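Local coordinates for protein amidohydrolase (Thermotoga maritima, PDB 3OOQ) that probably hydrolyses cyclic amide bonds as a member of the amidohydrolase family, possibly acting as an allantoinase, at residues F[5-10]-F[46-51]; F[13-18]-F[52-57]; F[23-28]-F[38-43]; F[361-366]-F[374-379]. All coordinates share one frame; numbering follows the deposited sequence.

Interaction 1 (F[5-10]-F[46-51]); sequences VKILFK and EIVDLT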
loop_
_atom_site.group_PDB
_atom_site.type_symbol
_atom_site.label_atom_id
_atom_site.label_comp_id
_atom_site.label_asym_id
_atom_site.label_seq_id
_atom_site.Cartn_x
_atom_site.Cartn_y
_atom_site.Cartn_z
ATOM N N VAL F 5 -36.560 -35.514 -44.329
ATOM C CA VAL F 5 -36.776 -34.193 -43.668
ATOM C C VAL F 5 -35.921 -33.090 -44.333
ATOM O O VAL F 5 -35.167 -32.349 -43.676
ATOM C CB VAL F 5 -36.585 -34.277 -42.114
ATOM C CG1 VAL F 5 -35.122 -34.611 -41.731
ATOM C CG2 VAL F 5 -37.092 -32.997 -41.414
ATOM N N LYS F 6 -36.040 -33.001 -45.655
ATOM C CA LYS F 6 -35.511 -31.859 -46.392
ATOM C C LYS F 6 -36.415 -30.656 -46.131
ATOM O O LYS F 6 -37.590 -30.821 -45.782
ATOM C CB LYS F 6 -35.448 -32.163 -47.893
ATOM C CG LYS F 6 -34.582 -33.357 -48.249
ATOM C CD LYS F 6 -34.899 -33.872 -49.628
ATOM C CE LYS F 6 -33.894 -33.433 -50.665
ATOM N NZ LYS F 6 -32.984 -34.551 -51.072
ATOM N N ILE F 7 -35.863 -29.454 -46.272
ATOM C CA ILE F 7 -36.660 -28.236 -46.240
ATOM C C ILE F 7 -36.490 -27.505 -47.563
ATOM O O ILE F 7 -35.373 -27.316 -48.048
ATOM C CB ILE F 7 -36.258 -27.296 -45.091
ATOM C CG1 ILE F 7 -36.511 -27.947 -43.724
ATOM C CG2 ILE F 7 -37.000 -25.978 -45.196
ATOM C CD1 ILE F 7 -35.903 -27.168 -42.562
ATOM N N LEU F 8 -37.605 -27.080 -48.136
ATOM C CA LEU F 8 -37.585 -26.360 -49.389
ATOM C C LEU F 8 -38.143 -24.961 -49.163
ATOM O O LEU F 8 -39.342 -24.786 -48.931
ATOM C CB LEU F 8 -38.393 -27.126 -50.444
ATOM C CG LEU F 8 -38.527 -26.537 -51.846
ATOM C CD1 LEU F 8 -37.150 -26.170 -52.431
ATOM C CD2 LEU F 8 -39.309 -27.490 -52.768
ATOM N N PHE F 9 -37.266 -23.967 -49.211
ATOM C CA PHE F 9 -37.685 -22.582 -49.034
ATOM C C PHE F 9 -38.119 -22.037 -50.375
ATOM O O PHE F 9 -37.344 -22.056 -51.328
ATOM C CB PHE F 9 -36.548 -21.732 -48.455
ATOM C CG PHE F 9 -36.136 -22.130 -47.062
ATOM C CD1 PHE F 9 -36.862 -21.691 -45.953
ATOM C CD2 PHE F 9 -35.014 -22.935 -46.857
ATOM C CE1 PHE F 9 -36.483 -22.060 -44.651
ATOM C CE2 PHE F 9 -34.613 -23.295 -45.561
ATOM C CZ PHE F 9 -35.353 -22.849 -44.454
ATOM N N LYS F 10 -39.351 -21.550 -50.458
ATOM C CA LYS F 10 -39.912 -21.138 -51.756
ATOM C C LYS F 10 -40.145 -19.632 -51.899
ATOM O O LYS F 10 -40.728 -18.998 -51.023
ATOM C CB LYS F 10 -41.222 -21.909 -52.058
ATOM C CG LYS F 10 -41.029 -23.431 -52.120
ATOM C CD LYS F 10 -41.268 -24.075 -53.498
ATOM C CE LYS F 10 -41.161 -23.137 -54.708
ATOM N NZ LYS F 10 -40.883 -23.929 -55.953
ATOM N N GLU F 46 -40.416 -30.709 -46.781
ATOM C CA GLU F 46 -41.375 -29.799 -46.150
ATOM C C GLU F 46 -41.196 -28.452 -46.830
ATOM O O GLU F 46 -40.076 -27.985 -47.005
ATOM C CB GLU F 46 -41.116 -29.664 -44.645
ATOM C CG GLU F 46 -42.137 -28.800 -43.894
ATOM C CD GLU F 46 -41.550 -28.077 -42.678
ATOM O OE1 GLU F 46 -40.697 -28.662 -41.958
ATOM O OE2 GLU F 46 -41.954 -26.912 -42.438
ATOM N N ILE F 47 -42.288 -27.826 -47.236
ATOM C CA ILE F 47 -42.129 -26.556 -47.914
ATOM C C ILE F 47 -42.378 -25.388 -46.960
ATOM O O ILE F 47 -43.309 -25.402 -46.162
ATOM C CB ILE F 47 -42.918 -26.469 -49.275
ATOM C CG1 ILE F 47 -44.179 -25.618 -49.163
ATOM C CG2 ILE F 47 -43.158 -27.851 -49.900
ATOM C CD1 ILE F 47 -43.917 -24.149 -49.532
ATOM N N VAL F 48 -41.488 -24.405 -47.030
ATOM C CA VAL F 48 -41.627 -23.173 -46.287
ATOM C C VAL F 48 -41.767 -22.051 -47.297
ATOM O O VAL F 48 -40.849 -21.758 -48.058
ATOM C CB VAL F 48 -40.412 -22.920 -45.382
ATOM C CG1 VAL F 48 -40.590 -21.631 -44.592
ATOM C CG2 VAL F 48 -40.199 -24.113 -44.448
ATOM N N ASP F 49 -42.932 -21.424 -47.295
ATOM C CA ASP F 49 -43.219 -20.353 -48.224
ATOM C C ASP F 49 -42.643 -19.049 -47.693
ATOM O O ASP F 49 -42.991 -18.616 -46.591
ATOM C CB ASP F 49 -44.734 -20.253 -48.457
ATOM C CG ASP F 49 -45.143 -18.973 -49.169
ATOM O OD1 ASP F 49 -44.524 -18.622 -50.187
ATOM O OD2 ASP F 49 -46.107 -18.322 -48.705
ATOM N N LEU F 50 -41.773 -18.423 -48.477
ATOM C CA LEU F 50 -41.136 -17.182 -48.057
ATOM C C LEU F 50 -41.438 -16.036 -49.004
ATOM O O LEU F 50 -40.629 -15.097 -49.143
ATOM C CB LEU F 50 -39.611 -17.357 -47.899
ATOM C CG LEU F 50 -39.074 -18.385 -46.890
ATOM C CD1 LEU F 50 -37.552 -18.432 -46.951
ATOM C CD2 LEU F 50 -39.554 -18.104 -45.473
ATOM N N THR F 51 -42.593 -16.116 -49.664
ATOM C CA THR F 51 -43.090 -15.014 -50.497
ATOM C C THR F 51 -43.051 -13.696 -49.716
ATOM O O THR F 51 -43.588 -13.613 -48.607
ATOM C CB THR F 51 -44.547 -15.280 -50.963
ATOM O OG1 THR F 51 -44.587 -16.508 -51.697
ATOM C CG2 THR F 51 -45.061 -14.129 -51.848
#

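Interaction 2 (F[13-18]-F[52-57]); sequences TVFPIT and GKFLFP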
loop_
_atom_site.group_PDB
_atom_site.type_symbol
_atom_site.label_atom_id
_atom_site.label_comp_id
_atom_site.label_asym_id
_atom_site.label_seq_id
_atom_site.Cartn_x
_atom_site.Cartn_y
_atom_site.Cartn_z
ATOM N N THR F 13 -36.778 -13.619 -51.931
ATOM C CA THR F 13 -35.672 -12.948 -52.615
ATOM C C THR F 13 -34.419 -13.518 -51.941
ATOM O O THR F 13 -34.152 -13.255 -50.753
ATOM C CB THR F 13 -35.726 -11.420 -52.474
ATOM O OG1 THR F 13 -36.971 -10.931 -52.989
ATOM C CG2 THR F 13 -34.550 -10.752 -53.221
ATOM N N VAL F 14 -33.682 -14.326 -52.701
ATOM C CA VAL F 14 -32.512 -15.037 -52.190
ATOM C C VAL F 14 -31.261 -14.214 -52.466
ATOM O O VAL F 14 -31.030 -13.786 -53.606
ATOM C CB VAL F 14 -32.364 -16.478 -52.817
ATOM C CG1 VAL F 14 -31.149 -17.221 -52.222
ATOM C CG2 VAL F 14 -33.632 -17.301 -52.602
ATOM N N PHE F 15 -30.464 -14.005 -51.418
ATOM C CA PHE F 15 -29.184 -13.323 -51.507
ATOM C C PHE F 15 -28.036 -14.314 -51.277
ATOM O O PHE F 15 -27.598 -14.499 -50.133
ATOM C CB PHE F 15 -29.125 -12.188 -50.467
ATOM C CG PHE F 15 -29.757 -10.902 -50.930
ATOM C CD1 PHE F 15 -31.143 -10.762 -50.984
ATOM C CD2 PHE F 15 -28.967 -9.823 -51.293
ATOM C CE1 PHE F 15 -31.738 -9.569 -51.412
ATOM C CE2 PHE F 15 -29.551 -8.618 -51.724
ATOM C CZ PHE F 15 -30.946 -8.501 -51.783
ATOM N N PRO F 16 -27.534 -14.954 -52.359
ATOM C CA PRO F 16 -26.411 -15.887 -52.197
ATOM C C PRO F 16 -25.116 -15.213 -51.722
ATOM O O PRO F 16 -24.240 -15.903 -51.179
ATOM C CB PRO F 16 -26.193 -16.445 -53.612
ATOM C CG PRO F 16 -27.404 -16.107 -54.381
ATOM C CD PRO F 16 -27.965 -14.858 -53.769
ATOM N N ILE F 17 -25.014 -13.897 -51.963
ATOM C CA ILE F 17 -23.875 -13.029 -51.622
ATOM C C ILE F 17 -22.758 -13.113 -52.630
ATOM O O ILE F 17 -22.231 -12.095 -53.044
ATOM C CB ILE F 17 -23.278 -13.252 -50.174
ATOM C CG1 ILE F 17 -24.289 -12.906 -49.080
ATOM C CG2 ILE F 17 -21.971 -12.454 -49.998
ATOM C CD1 ILE F 17 -24.974 -11.555 -49.230
ATOM N N THR F 18 -22.404 -14.330 -53.028
ATOM C CA THR F 18 -21.323 -14.539 -53.975
ATOM C C THR F 18 -21.819 -14.468 -55.419
ATOM O O THR F 18 -21.047 -14.652 -56.358
ATOM C CB THR F 18 -20.639 -15.863 -53.706
ATOM O OG1 THR F 18 -21.634 -16.894 -53.666
ATOM C CG2 THR F 18 -19.891 -15.808 -52.329
ATOM N N GLY F 52 -42.406 -12.678 -50.280
ATOM C CA GLY F 52 -42.316 -11.382 -49.607
ATOM C C GLY F 52 -41.151 -11.236 -48.634
ATOM O O GLY F 52 -40.895 -10.134 -48.136
ATOM N N LYS F 53 -40.431 -12.334 -48.382
ATOM C CA LYS F 53 -39.324 -12.364 -47.418
ATOM C C LYS F 53 -37.964 -12.401 -48.134
ATOM O O LYS F 53 -37.899 -12.551 -49.352
ATOM C CB LYS F 53 -39.448 -13.591 -46.498
ATOM C CG LYS F 53 -40.846 -13.861 -45.933
ATOM C CD LYS F 53 -41.280 -12.770 -44.965
ATOM C CE LYS F 53 -42.735 -12.918 -44.501
ATOM N NZ LYS F 53 -43.035 -11.739 -43.638
ATOM N N PHE F 54 -36.883 -12.251 -47.365
ATOM C CA PHE F 54 -35.514 -12.253 -47.878
ATOM C C PHE F 54 -34.745 -13.347 -47.162
ATOM O O PHE F 54 -34.844 -13.474 -45.944
ATOM C CB PHE F 54 -34.841 -10.900 -47.630
ATOM C CG PHE F 54 -35.431 -9.770 -48.421
ATOM C CD1 PHE F 54 -36.779 -9.447 -48.311
ATOM C CD2 PHE F 54 -34.634 -9.018 -49.267
ATOM C CE1 PHE F 54 -37.331 -8.385 -49.071
ATOM C CE2 PHE F 54 -35.166 -7.962 -50.025
ATOM C CZ PHE F 54 -36.515 -7.650 -49.931
ATOM N N LEU F 55 -33.989 -14.137 -47.915
ATOM C CA LEU F 55 -33.228 -15.235 -47.348
ATOM C C LEU F 55 -31.744 -14.947 -47.503
ATOM O O LEU F 55 -31.243 -14.804 -48.627
ATOM C CB LEU F 55 -33.595 -16.562 -48.018
ATOM C CG LEU F 55 -33.082 -17.848 -47.379
ATOM C CD1 LEU F 55 -33.626 -18.042 -45.972
ATOM C CD2 LEU F 55 -33.455 -19.042 -48.250
ATOM N N PHE F 56 -31.046 -14.864 -46.368
ATOM C CA PHE F 56 -29.634 -14.510 -46.344
ATOM C C PHE F 56 -28.846 -15.645 -45.726
ATOM O O PHE F 56 -29.423 -16.456 -45.007
ATOM C CB PHE F 56 -29.436 -13.213 -45.544
ATOM C CG PHE F 56 -29.632 -11.966 -46.365
ATOM C CD1 PHE F 56 -30.903 -11.572 -46.763
ATOM C CD2 PHE F 56 -28.539 -11.195 -46.754
ATOM C CE1 PHE F 56 -31.087 -10.432 -47.529
ATOM C CE2 PHE F 56 -28.715 -10.039 -47.512
ATOM C CZ PHE F 56 -29.989 -9.661 -47.906
ATOM N N PRO F 57 -27.536 -15.729 -46.029
ATOM C CA PRO F 57 -26.719 -16.598 -45.201
ATOM C C PRO F 57 -26.616 -15.975 -43.802
ATOM O O PRO F 57 -26.854 -14.768 -43.646
ATOM C CB PRO F 57 -25.344 -16.548 -45.880
ATOM C CG PRO F 57 -25.298 -15.268 -46.571
ATOM C CD PRO F 57 -26.716 -14.868 -46.902
HETATM O O HOH W 1 -39.039 -11.306 -51.320
#

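Interaction 3 (F[23-28]-F[38-43]); sequences KGDVLV and ENIEDP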
loop_
_atom_site.group_PDB
_atom_site.type_symbol
_atom_site.label_atom_id
_atom_site.label_comp_id
_atom_site.label_asym_id
_atom_site.label_seq_id
_atom_site.Cartn_x
_atom_site.Cartn_y
_atom_site.Cartn_z
ATOM N N LYS F 23 -35.290 -13.867 -57.190
ATOM C CA LYS F 23 -36.462 -14.488 -56.617
ATOM C C LYS F 23 -36.389 -15.984 -56.899
ATOM O O LYS F 23 -36.212 -16.399 -58.046
ATOM C CB LYS F 23 -37.727 -13.870 -57.227
ATOM C CG LYS F 23 -38.928 -13.844 -56.285
ATOM C CD LYS F 23 -39.883 -12.672 -56.583
ATOM C CE LYS F 23 -39.388 -11.335 -56.005
ATOM N NZ LYS F 23 -40.410 -10.240 -56.158
ATOM N N GLY F 24 -36.487 -16.806 -55.860
ATOM C CA GLY F 24 -36.305 -18.236 -56.058
ATOM C C GLY F 24 -36.258 -19.057 -54.796
ATOM O O GLY F 24 -36.695 -18.616 -53.732
ATOM N N ASP F 25 -35.693 -20.250 -54.920
ATOM C CA ASP F 25 -35.838 -21.294 -53.916
ATOM C C ASP F 25 -34.490 -21.803 -53.427
ATOM O O ASP F 25 -33.459 -21.695 -54.123
ATOM C CB ASP F 25 -36.626 -22.488 -54.479
ATOM C CG ASP F 25 -37.912 -22.082 -55.191
ATOM O OD1 ASP F 25 -38.591 -21.132 -54.751
ATOM O OD2 ASP F 25 -38.254 -22.733 -56.204
ATOM N N VAL F 26 -34.512 -22.379 -52.228
ATOM C CA VAL F 26 -33.332 -22.990 -51.655
ATOM C C VAL F 26 -33.778 -24.299 -51.016
ATOM O O VAL F 26 -34.693 -24.318 -50.198
ATOM C CB VAL F 26 -32.653 -22.041 -50.610
ATOM C CG1 VAL F 26 -31.517 -22.739 -49.876
ATOM C CG2 VAL F 26 -32.169 -20.750 -51.273
ATOM N N LEU F 27 -33.121 -25.385 -51.397
ATOM C CA LEU F 27 -33.406 -26.714 -50.852
ATOM C C LEU F 27 -32.283 -27.119 -49.920
ATOM O O LEU F 27 -31.094 -27.030 -50.277
ATOM C CB LEU F 27 -33.543 -27.758 -51.972
ATOM C CG LEU F 27 -33.704 -29.239 -51.590
ATOM C CD1 LEU F 27 -35.022 -29.501 -50.882
ATOM C CD2 LEU F 27 -33.590 -30.149 -52.823
ATOM N N VAL F 28 -32.678 -27.580 -48.739
ATOM C CA VAL F 28 -31.765 -27.945 -47.682
ATOM C C VAL F 28 -31.986 -29.410 -47.375
ATOM O O VAL F 28 -33.142 -29.859 -47.276
ATOM C CB VAL F 28 -32.059 -27.103 -46.398
ATOM C CG1 VAL F 28 -31.339 -27.663 -45.165
ATOM C CG2 VAL F 28 -31.699 -25.651 -46.614
ATOM N N GLU F 38 -34.059 -20.898 -59.342
ATOM C CA GLU F 38 -35.364 -20.383 -59.771
ATOM C C GLU F 38 -36.607 -21.172 -59.339
ATOM O O GLU F 38 -37.518 -20.610 -58.700
ATOM C CB GLU F 38 -35.362 -20.292 -61.299
ATOM C CG GLU F 38 -36.148 -19.130 -61.874
ATOM C CD GLU F 38 -35.308 -17.877 -62.027
ATOM O OE1 GLU F 38 -34.361 -17.689 -61.230
ATOM O OE2 GLU F 38 -35.601 -17.084 -62.946
ATOM N N ASN F 39 -36.661 -22.450 -59.717
ATOM C CA ASN F 39 -37.884 -23.256 -59.572
ATOM C C ASN F 39 -37.610 -24.683 -59.096
ATOM O O ASN F 39 -37.781 -25.644 -59.850
ATOM C CB ASN F 39 -38.677 -23.299 -60.902
ATOM C CG ASN F 39 -39.717 -22.194 -61.008
ATOM O OD1 ASN F 39 -39.617 -21.302 -61.855
ATOM N ND2 ASN F 39 -40.724 -22.246 -60.145
ATOM N N ILE F 40 -37.188 -24.820 -57.843
ATOM C CA ILE F 40 -36.898 -26.142 -57.293
ATOM C C ILE F 40 -38.187 -26.848 -56.866
ATOM O O ILE F 40 -39.070 -26.225 -56.278
ATOM C CB ILE F 40 -35.899 -26.068 -56.105
ATOM C CG1 ILE F 40 -34.611 -25.350 -56.539
ATOM C CG2 ILE F 40 -35.590 -27.463 -55.581
ATOM C CD1 ILE F 40 -33.646 -25.034 -55.401
ATOM N N GLU F 41 -38.290 -28.136 -57.193
ATOM C CA GLU F 41 -39.377 -29.005 -56.705
ATOM C C GLU F 41 -38.781 -30.214 -56.005
ATOM O O GLU F 41 -37.794 -30.778 -56.470
ATOM C CB GLU F 41 -40.294 -29.460 -57.857
ATOM C CG GLU F 41 -41.752 -28.974 -57.764
ATOM C CD GLU F 41 -41.907 -27.464 -57.936
ATOM O OE1 GLU F 41 -41.247 -26.891 -58.835
ATOM O OE2 GLU F 41 -42.693 -26.850 -57.175
ATOM N N ASP F 42 -39.363 -30.596 -54.873
ATOM C CA ASP F 42 -38.960 -31.813 -54.169
ATOM C C ASP F 42 -40.150 -32.381 -53.410
ATOM O O ASP F 42 -40.683 -31.732 -52.502
ATOM C CB ASP F 42 -37.759 -31.582 -53.236
ATOM C CG ASP F 42 -37.102 -32.891 -52.776
ATOM O OD1 ASP F 42 -37.697 -33.624 -51.951
ATOM O OD2 ASP F 42 -35.976 -33.183 -53.235
ATOM N N PRO F 43 -40.563 -33.606 -53.785
ATOM C CA PRO F 43 -41.838 -34.193 -53.352
ATOM C C PRO F 43 -41.881 -34.513 -51.861
ATOM O O PRO F 43 -42.956 -34.508 -51.255
ATOM C CB PRO F 43 -41.924 -35.486 -54.178
ATOM C CG PRO F 43 -40.494 -35.849 -54.471
ATOM C CD PRO F 43 -39.775 -34.537 -54.622
HETATM O O HOH W 2 -40.050 -19.992 -56.377
#

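Interaction 4 (F[361-366]-F[374-379]); sequences LVVWSG and VVERVY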
loop_
_atom_site.group_PDB
_atom_site.type_symbol
_atom_site.label_atom_id
_atom_site.label_comp_id
_atom_site.label_asym_id
_atom_site.label_seq_id
_atom_site.Cartn_x
_atom_site.Cartn_y
_atom_site.Cartn_z
ATOM N N LEU F 361 -28.986 -20.129 -42.378
ATOM C CA LEU F 361 -29.857 -19.273 -43.183
ATOM C C LEU F 361 -30.723 -18.387 -42.304
ATOM O O LEU F 361 -31.204 -18.808 -41.244
ATOM C CB LEU F 361 -30.746 -20.131 -44.111
ATOM C CG LEU F 361 -29.992 -21.021 -45.120
ATOM C CD1 LEU F 361 -30.901 -22.059 -45.778
ATOM C CD2 LEU F 361 -29.278 -20.183 -46.178
ATOM N N VAL F 362 -30.921 -17.151 -42.741
ATOM C CA VAL F 362 -31.744 -16.230 -41.964
ATOM C C VAL F 362 -32.854 -15.691 -42.839
ATOM O O VAL F 362 -32.589 -15.192 -43.933
ATOM C CB VAL F 362 -30.897 -15.045 -41.419
ATOM C CG1 VAL F 362 -31.764 -14.122 -40.566
ATOM C CG2 VAL F 362 -29.706 -15.566 -40.604
ATOM N N VAL F 363 -34.091 -15.811 -42.352
ATOM C CA VAL F 363 -35.265 -15.228 -42.997
ATOM C C VAL F 363 -35.481 -13.840 -42.425
ATOM O O VAL F 363 -35.781 -13.688 -41.245
ATOM C CB VAL F 363 -36.567 -16.084 -42.793
ATOM C CG1 VAL F 363 -37.760 -15.417 -43.477
ATOM C CG2 VAL F 363 -36.385 -17.523 -43.299
ATOM N N TRP F 364 -35.311 -12.836 -43.278
ATOM C CA TRP F 364 -35.530 -11.447 -42.932
ATOM C C TRP F 364 -36.860 -10.987 -43.540
ATOM O O TRP F 364 -37.251 -11.433 -44.640
ATOM C CB TRP F 364 -34.432 -10.579 -43.520
ATOM C CG TRP F 364 -33.124 -10.640 -42.811
ATOM C CD1 TRP F 364 -32.127 -11.554 -43.016
ATOM C CD2 TRP F 364 -32.649 -9.752 -41.784
ATOM N NE1 TRP F 364 -31.067 -11.301 -42.173
ATOM C CE2 TRP F 364 -31.354 -10.198 -41.415
ATOM C CE3 TRP F 364 -33.194 -8.634 -41.133
ATOM C CZ2 TRP F 364 -30.590 -9.565 -40.428
ATOM C CZ3 TRP F 364 -32.421 -7.990 -40.148
ATOM C CH2 TRP F 364 -31.139 -8.464 -39.811
ATOM N N SER F 365 -37.517 -10.070 -42.834
ATOM C CA SER F 365 -38.796 -9.508 -43.248
ATOM C C SER F 365 -38.603 -8.552 -44.428
ATOM O O SER F 365 -39.535 -8.291 -45.178
ATOM C CB SER F 365 -39.459 -8.769 -42.061
ATOM O OG SER F 365 -38.809 -7.526 -41.802
ATOM N N GLY F 366 -37.387 -8.031 -44.556
ATOM C CA GLY F 366 -37.019 -7.065 -45.591
ATOM C C GLY F 366 -35.506 -7.030 -45.633
ATOM O O GLY F 366 -34.846 -7.849 -44.975
ATOM N N VAL F 374 -36.797 -7.059 -39.866
ATOM C CA VAL F 374 -36.591 -7.897 -38.685
ATOM C C VAL F 374 -36.292 -9.335 -39.077
ATOM O O VAL F 374 -36.723 -9.802 -40.131
ATOM C CB VAL F 374 -37.815 -7.878 -37.703
ATOM C CG1 VAL F 374 -38.181 -6.434 -37.291
ATOM C CG2 VAL F 374 -39.005 -8.597 -38.295
ATOM N N VAL F 375 -35.570 -10.028 -38.212
ATOM C CA VAL F 375 -35.311 -11.442 -38.385
ATOM C C VAL F 375 -36.536 -12.253 -37.978
ATOM O O VAL F 375 -36.984 -12.177 -36.845
ATOM C CB VAL F 375 -34.092 -11.889 -37.560
ATOM C CG1 VAL F 375 -33.973 -13.420 -37.538
ATOM C CG2 VAL F 375 -32.832 -11.254 -38.107
ATOM N N GLU F 376 -37.069 -13.035 -38.916
ATOM C CA GLU F 376 -38.212 -13.883 -38.608
ATOM C C GLU F 376 -37.806 -15.270 -38.141
ATOM O O GLU F 376 -38.462 -15.843 -37.282
ATOM C CB GLU F 376 -39.170 -13.942 -39.798
ATOM C CG GLU F 376 -39.695 -12.537 -40.160
ATOM C CD GLU F 376 -40.805 -12.536 -41.188
ATOM O OE1 GLU F 376 -41.108 -13.621 -41.741
ATOM O OE2 GLU F 376 -41.362 -11.438 -41.441
ATOM N N ARG F 377 -36.735 -15.810 -38.711
ATOM C CA ARG F 377 -36.281 -17.167 -38.389
ATOM C C ARG F 377 -34.815 -17.311 -38.675
ATOM O O ARG F 377 -34.304 -16.644 -39.568
ATOM C CB ARG F 377 -36.999 -18.217 -39.245
ATOM C CG ARG F 377 -38.441 -18.472 -38.885
ATOM C CD ARG F 377 -38.910 -19.696 -39.613
ATOM N NE ARG F 377 -40.366 -19.839 -39.614
ATOM C CZ ARG F 377 -41.007 -20.840 -40.205
ATOM N NH1 ARG F 377 -40.323 -21.779 -40.845
ATOM N NH2 ARG F 377 -42.334 -20.897 -40.156
ATOM N N VAL F 378 -34.157 -18.212 -37.950
ATOM C CA VAL F 378 -32.747 -18.532 -38.190
ATOM C C VAL F 378 -32.583 -20.039 -38.121
ATOM O O VAL F 378 -33.082 -20.681 -37.186
ATOM C CB VAL F 378 -31.785 -17.879 -37.149
ATOM C CG1 VAL F 378 -30.293 -18.204 -37.484
ATOM C CG2 VAL F 378 -31.993 -16.369 -37.086
ATOM N N TYR F 379 -31.899 -20.584 -39.125
ATOM C CA TYR F 379 -31.530 -21.982 -39.158
ATOM C C TYR F 379 -30.022 -22.023 -39.107
ATOM O O TYR F 379 -29.361 -21.146 -39.664
ATOM C CB TYR F 379 -32.008 -22.640 -40.458
ATOM C CG TYR F 379 -33.523 -22.664 -40.628
ATOM C CD1 TYR F 379 -34.214 -21.533 -41.079
ATOM C CD2 TYR F 379 -34.259 -23.817 -40.350
ATOM C CE1 TYR F 379 -35.601 -21.546 -41.240
ATOM C CE2 TYR F 379 -35.661 -23.843 -40.513
ATOM C CZ TYR F 379 -36.311 -22.703 -40.962
ATOM O OH TYR F 379 -37.667 -22.707 -41.137
#

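Interaction 1 (F[5-10]-F[46-51])
Phe9 overlaps Val48 of the neighbouring strand and Leu50 just after it through the CD1 corner of its ring. Phe9 CD1 comes 3.5 Å from Leu50 CD1 and 3.8 Å from Val48 CB, both oblique to the ring. With CG swung beside the backbone N (chi1 -65°), the ring runs alongside Val48, pointing the same way. Ile7 CG2 touches Val48 CG2 at 3.8 Å and also rests over one face of the Phe9 ring. Strands 7-10 and 46-49 run parallel, 46-49 at the outer side of the small four-stranded sheet near the N-terminus. Leu8 is gripped at both ends: its N donates to Glu46 O (2.9 Å), while its O accepts from Val48 N at an almost straight 172°. On the other face, Lys10 CG meets Ile47 CD1 (3.9 Å), and the bent lysine chain leads its NZ away to a salt bridge with Asp25. At the end of the strand, Asp49 OD1 takes Thr51 N in an Asx turn and Thr51 OG1 through its syn lone pair.

Interaction 2 (F[13-18]-F[52-57])
Matching first torsions at Phe15 (chi1 -84°) and Phe56 (chi1 -85°), with second torsions that also agree, turn both rings alike, so that they meet as an offset stack with centroids 4.4 Å apart. The planes are nearly parallel, and Phe56 CZ sits over the rim of the Phe15 ring, 3.3 Å from Phe15 CG. In return, Phe15 CB stands over the centre of the Phe56 ring in a CH-pi contact. Phe15 CE1 also reaches the edge of the Phe54 ring, 3.6 Å from Phe54 CD2, while Thr13 CB covers a face of that ring. Beneath the rings, strand 12-14 pairs in parallel with the start of strand 54-64, which carries the chain on into the large sheet of the amidohydrolase fold. Leu55 is bonded to residues 13-18 through both its N and its O, the N giving to Thr13 O and the O taking Phe15 N (3.0 Å, 173°). An alanine at Phe15 would keep the backbone bonds but is likely to leave a gap beside Phe56 and strip the edge of Phe54 of its neighbour. A water joins Thr13 OG1 (2.7 Å) to Lys53 O, and Ile17 CG1 packs on Pro57 CG at 3.6 Å.

Interaction 3 (F[23-28]-F[38-43])
Strand 24-29 of the small N-terminal sheet is flanked by the irregular loop that leads from strand 32-37 to strand 46-49, and Asp25 ties the two together. Its OD2 accepts from Ile40 N at 2.9 Å through the anti lone pair, though the bond is bent, with 137° at the hydrogen. The same OD2 takes a salt bridge from Lys10 on the adjacent strand, and OD1 accepts from Asn11 N, so both oxygens of this buried carboxylate have donors. The positive charge of Lys10, which also bonds Ile40 O, would probably help to keep Asp25 ionised. Ile40 faces the strand: its CB is 4.0 Å from Asp25 CB, and with CG1 beside the backbone N (chi1 -56°) the CD1 methyl reaches Asp25 O at 3.6 Å. Its other branch, CG2, lies 4.2 Å from Leu27 CB. Leu27 CD2 in turn meets Asp42 OD2, the side chains crossing at about a right angle. A water donates to Asp25 OD1 at 2.5 Å and, weakly, to Glu38 O.

Interaction 4 (F[361-366]-F[374-379])
From CB, which lies 4.2 Å from Val374 O, the Trp364 side chain sets CG beside the backbone N (chi1 -76°), bringing one face of the indole's six-membered ring against Val375 CG2. That methyl is 3.6 Å from the ring centroid and 9° off its normal, a CH-pi contact; CZ2 is the nearest ring atom, while CE3 reaches back to Val374 C at 3.8 Å. A glycine in place of Trp364 would probably leave Val375 CG2 without the aromatic face it rests on and open a gap beside Val374. The antiparallel hairpin is interrupted by a classic beta bulge, where Glu376 and Arg377 both face Val363. Val363 O accepts Glu376 N at 2.7 Å and, weakly, Arg377 N at 3.4 Å. Ser365 N gives to Val374 O, and Val374 N gives back to Ser365 OG (2.8 Å). Arg377 NH1 donates in its guanidinium plane to Tyr379 OH (2.8 Å). Val362, Trp364, Val375 and Val378 thus form one apolar face, while two N-H groups on Val363 O hold the bulge.

In the fold
Interactions 2 and 4 are buried and share the large sheet: strands 54-64 and 361-364 are neighbours in it, probably hydrogen-bonded through Phe54 O and Trp364 N, and Lys53 forms a salt bridge with Glu376. Interactions 1 and 3 lie farther out, about 30 Å from the chain's centre, and belong to the small N-terminal sheet, where strands 7-10 and 24-29 are neighbours. Chemistry follows place: aromatic and aliphatic side chains carry much of interactions 2 and 4, regular parallel bonding with an apolar face serves interaction 1, and a buried carboxylate anchors the loop in interaction 3. The sheets meet where Phe9 packs on Tyr379, Leu50 on Leu55, and Val26 and Val28 on Leu361.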